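Local coordinates for surface protein VspA (Borrelia turicatae, PDB 2GA0), which is a variable surface lipoprotein of the outer membrane whose switching with related proteins probably lets the spirochaete evade the host immune response, at residues H29-S34 with I69-T74. Sequence-based numbering, arbitrary orientation.
Sequences HTLVKS and ISAVDT. With NI (nickel (II) ion), chain I.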
ATOM      1  N   HIS A  29       4.701  -4.502  -4.159  1.00 18.69           N
ATOM      2  CA  HIS A  29       4.102  -3.865  -5.339  1.00 18.80           C
ATOM      3  C   HIS A  29       2.946  -2.941  -4.948  1.00 18.98           C
ATOM      4  O   HIS A  29       2.767  -1.869  -5.553  1.00 19.12           O
ATOM      5  CB  HIS A  29       3.686  -4.867  -6.421  1.00 19.22           C
ATOM      6  CG  HIS A  29       3.135  -4.240  -7.677  1.00 21.61           C
ATOM      7  ND1 HIS A  29       1.781  -4.034  -7.874  1.00 22.14           N
ATOM      8  CD2 HIS A  29       3.745  -3.836  -8.824  1.00 23.43           C
ATOM      9  CE1 HIS A  29       1.591  -3.506  -9.075  1.00 24.08           C
ATOM     10  NE2 HIS A  29       2.764  -3.359  -9.671  1.00 28.10           N
ATOM     11  N   THR A  30       2.192  -3.313  -3.913  1.00 18.72           N
ATOM     12  CA  THR A  30       1.046  -2.521  -3.544  1.00 18.03           C
ATOM     13  C   THR A  30       1.534  -1.237  -2.944  1.00 18.56           C
ATOM     14  O   THR A  30       1.013  -0.188  -3.295  1.00 18.99           O
ATOM     15  CB  THR A  30       0.149  -3.284  -2.635  1.00 17.45           C
ATOM     16  OG1 THR A  30      -0.519  -4.263  -3.411  1.00 17.01           O
ATOM     17  CG2 THR A  30      -0.984  -2.423  -2.154  1.00 17.08           C
ATOM     18  N   LEU A  31       2.550  -1.293  -2.080  1.00 18.42           N
ATOM     19  CA  LEU A  31       3.105  -0.045  -1.518  1.00 18.54           C
ATOM     20  C   LEU A  31       3.601   0.898  -2.619  1.00 18.84           C
ATOM     21  O   LEU A  31       3.344   2.083  -2.571  1.00 19.08           O
ATOM     22  CB  LEU A  31       4.208  -0.331  -0.514  1.00 18.20           C
ATOM     23  CG  LEU A  31       3.712  -0.871   0.834  1.00 18.35           C
ATOM     24  CD1 LEU A  31       4.885  -1.080   1.784  1.00 17.72           C
ATOM     25  CD2 LEU A  31       2.702   0.081   1.480  1.00 19.02           C
ATOM     26  N   VAL A  32       4.265   0.364  -3.633  1.00 18.57           N
ATOM     27  CA  VAL A  32       4.721   1.213  -4.729  1.00 18.67           C
ATOM     28  C   VAL A  32       3.517   1.789  -5.524  1.00 18.82           C
ATOM     29  O   VAL A  32       3.451   2.986  -5.749  1.00 18.94           O
ATOM     30  CB  VAL A  32       5.773   0.454  -5.662  1.00 18.63           C
ATOM     31  CG1 VAL A  32       6.112   1.257  -6.929  1.00 16.54           C
ATOM     32  CG2 VAL A  32       7.052   0.056  -4.858  1.00 17.09           C
ATOM     33  N   LYS A  33       2.582   0.942  -5.953  1.00 18.70           N
ATOM     34  CA  LYS A  33       1.376   1.442  -6.630  1.00 19.28           C
ATOM     35  C   LYS A  33       0.658   2.535  -5.823  1.00 19.30           C
ATOM     36  O   LYS A  33       0.056   3.441  -6.417  1.00 19.06           O
ATOM     37  CB  LYS A  33       0.362   0.331  -6.965  1.00 19.66           C
ATOM     38  CG  LYS A  33      -0.301   0.464  -8.390  1.00 22.76           C
ATOM     39  CD  LYS A  33       0.765   0.053  -9.546  1.00 25.50           C
ATOM     40  CE  LYS A  33       0.255  -1.033 -10.563  1.00 25.97           C
ATOM     41  NZ  LYS A  33      -0.693  -0.639 -11.720  1.00 24.66           N
ATOM     42  N   SER A  34       0.734   2.454  -4.484  1.00 18.81           N
ATOM     43  CA  SER A  34       0.000   3.382  -3.650  1.00 18.65           C
ATOM     44  C   SER A  34       0.490   4.808  -3.837  1.00 19.02           C
ATOM     45  O   SER A  34      -0.272   5.770  -3.619  1.00 19.54           O
ATOM     46  CB  SER A  34       0.026   2.965  -2.189  1.00 18.44           C
ATOM     47  OG  SER A  34       1.182   3.383  -1.525  1.00 19.10           O
ATOM     48  N   ILE A  69       8.007   4.758   0.483  1.00 18.59           N
ATOM     49  CA  ILE A  69       9.109   4.138  -0.239  1.00 18.28           C
ATOM     50  C   ILE A  69      10.224   3.738   0.710  1.00 18.60           C
ATOM     51  O   ILE A  69      10.937   2.798   0.431  1.00 18.99           O
ATOM     52  CB  ILE A  69       9.552   5.069  -1.429  1.00 18.05           C
ATOM     53  CG1 ILE A  69       8.391   5.242  -2.412  1.00 17.58           C
ATOM     54  CG2 ILE A  69      10.747   4.574  -2.190  1.00 17.14           C
ATOM     55  CD1 ILE A  69       7.801   3.930  -2.909  1.00 15.99           C
ATOM     56  N   SER A  70      10.354   4.395   1.867  1.00 18.94           N
ATOM     57  CA  SER A  70      11.310   3.918   2.890  1.00 18.99           C
ATOM     58  C   SER A  70      10.934   2.515   3.323  1.00 18.87           C
ATOM     59  O   SER A  70      11.809   1.664   3.530  1.00 18.60           O
ATOM     60  CB  SER A  70      11.338   4.747   4.170  1.00 18.64           C
ATOM     61  OG  SER A  70      11.740   6.053   3.948  1.00 20.59           O
ATOM     62  N   ALA A  71       9.623   2.315   3.511  1.00 18.79           N
ATOM     63  CA  ALA A  71       9.074   1.052   3.994  1.00 18.65           C
ATOM     64  C   ALA A  71       9.324  -0.045   2.948  1.00 18.92           C
ATOM     65  O   ALA A  71       9.815  -1.127   3.296  1.00 19.14           O
ATOM     66  CB  ALA A  71       7.596   1.199   4.290  1.00 18.06           C
ATOM     67  N   VAL A  72       8.994   0.251   1.687  1.00 18.34           N
ATOM     68  CA  VAL A  72       9.393  -0.563   0.552  1.00 18.24           C
ATOM     69  C   VAL A  72      10.880  -0.902   0.606  1.00 18.63           C
ATOM     70  O   VAL A  72      11.255  -2.066   0.561  1.00 18.81           O
ATOM     71  CB  VAL A  72       9.094   0.161  -0.777  1.00 17.88           C
ATOM     72  CG1 VAL A  72       9.924  -0.372  -1.875  1.00 15.15           C
ATOM     73  CG2 VAL A  72       7.635   0.016  -1.123  1.00 18.94           C
ATOM     74  N   ASP A  73      11.733   0.109   0.714  1.00 18.64           N
ATOM     75  CA  ASP A  73      13.167  -0.136   0.711  1.00 18.58           C
ATOM     76  C   ASP A  73      13.566  -1.120   1.824  1.00 18.90           C
ATOM     77  O   ASP A  73      14.400  -2.010   1.605  1.00 18.66           O
ATOM     78  CB  ASP A  73      13.899   1.174   0.875  1.00 18.39           C
ATOM     79  CG  ASP A  73      15.386   1.053   0.627  1.00 19.06           C
ATOM     80  OD1 ASP A  73      15.772   0.953  -0.569  1.00 18.38           O
ATOM     81  OD2 ASP A  73      16.245   1.108   1.554  1.00 17.75           O
ATOM     82  N   THR A  74      12.960  -0.954   3.005  1.00 18.96           N
ATOM     83  CA  THR A  74      13.288  -1.773   4.156  1.00 19.06           C
ATOM     84  C   THR A  74      12.850  -3.218   3.914  1.00 18.95           C
ATOM     85  O   THR A  74      13.618  -4.156   4.157  1.00 18.64           O
ATOM     86  CB  THR A  74      12.735  -1.123   5.431  1.00 18.73           C
ATOM     87  OG1 THR A  74      13.404   0.130   5.589  1.00 19.42           O
ATOM     88  CG2 THR A  74      13.162  -1.859   6.679  1.00 17.37           C
TER
HETATM   89 NI    NI I   7       2.923  -2.035 -11.256  1.00 41.15          NI
HETATM   90  O   HOH W   1       1.324  -3.351 -11.981  1.00 31.68           O
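In the helical bundle of this surface protein, helix 8-40 packs antiparallel against helix 59-79 through Leu-31 and Val-32 on one side and Ile-69, Ala-71 and Val-72 on the other. The axes of the two segments come within 9.4 Å, and their directions differ by 159°. Val-72 is the shared piece: its CG2 methyl lies 3.5 Å from Leu-31 CB and 3.8 Å from Val-32 CG2. With CG1 anti to the backbone N (chi1 158°), CG2 falls beside that N, where it meets both neighbours. Leu-31 and Val-72 lie alongside one another, pointing opposite ways, while Val-32 meets Val-72 almost perpendicularly. Branching at CB puts two methyls close to each valine's backbone, giving a compact surface that suits the middle of the interface. The longer leucine carries CD1 to 4.3 Å from Ala-71 CB, and alanine's single methyl fits this outer position. On the other flank, Ile-69 brings CD1 to 4.4 Å from Val-32 CG2; both side chains also touch Leu-146 of helix 140-166. With no hydrogen bond between the segments, the join is wholly apolar. Ser-34, which rests on Val-68 of helix 59-79, satisfies its hydroxyl within its own helix by donating from OG to Leu-31 O, whereas Thr-30 bonds to Asp-27 of the second subunit. The CB of His-29 is directed away from helix 59-79, and its NE2 binds nickel at 2.1 Å, with a water and Asp-151 as further ligands. One helix thus combines a metal-binding face with an aliphatic seam, the latter characteristic of the buried interior of an antiparallel helical bundle.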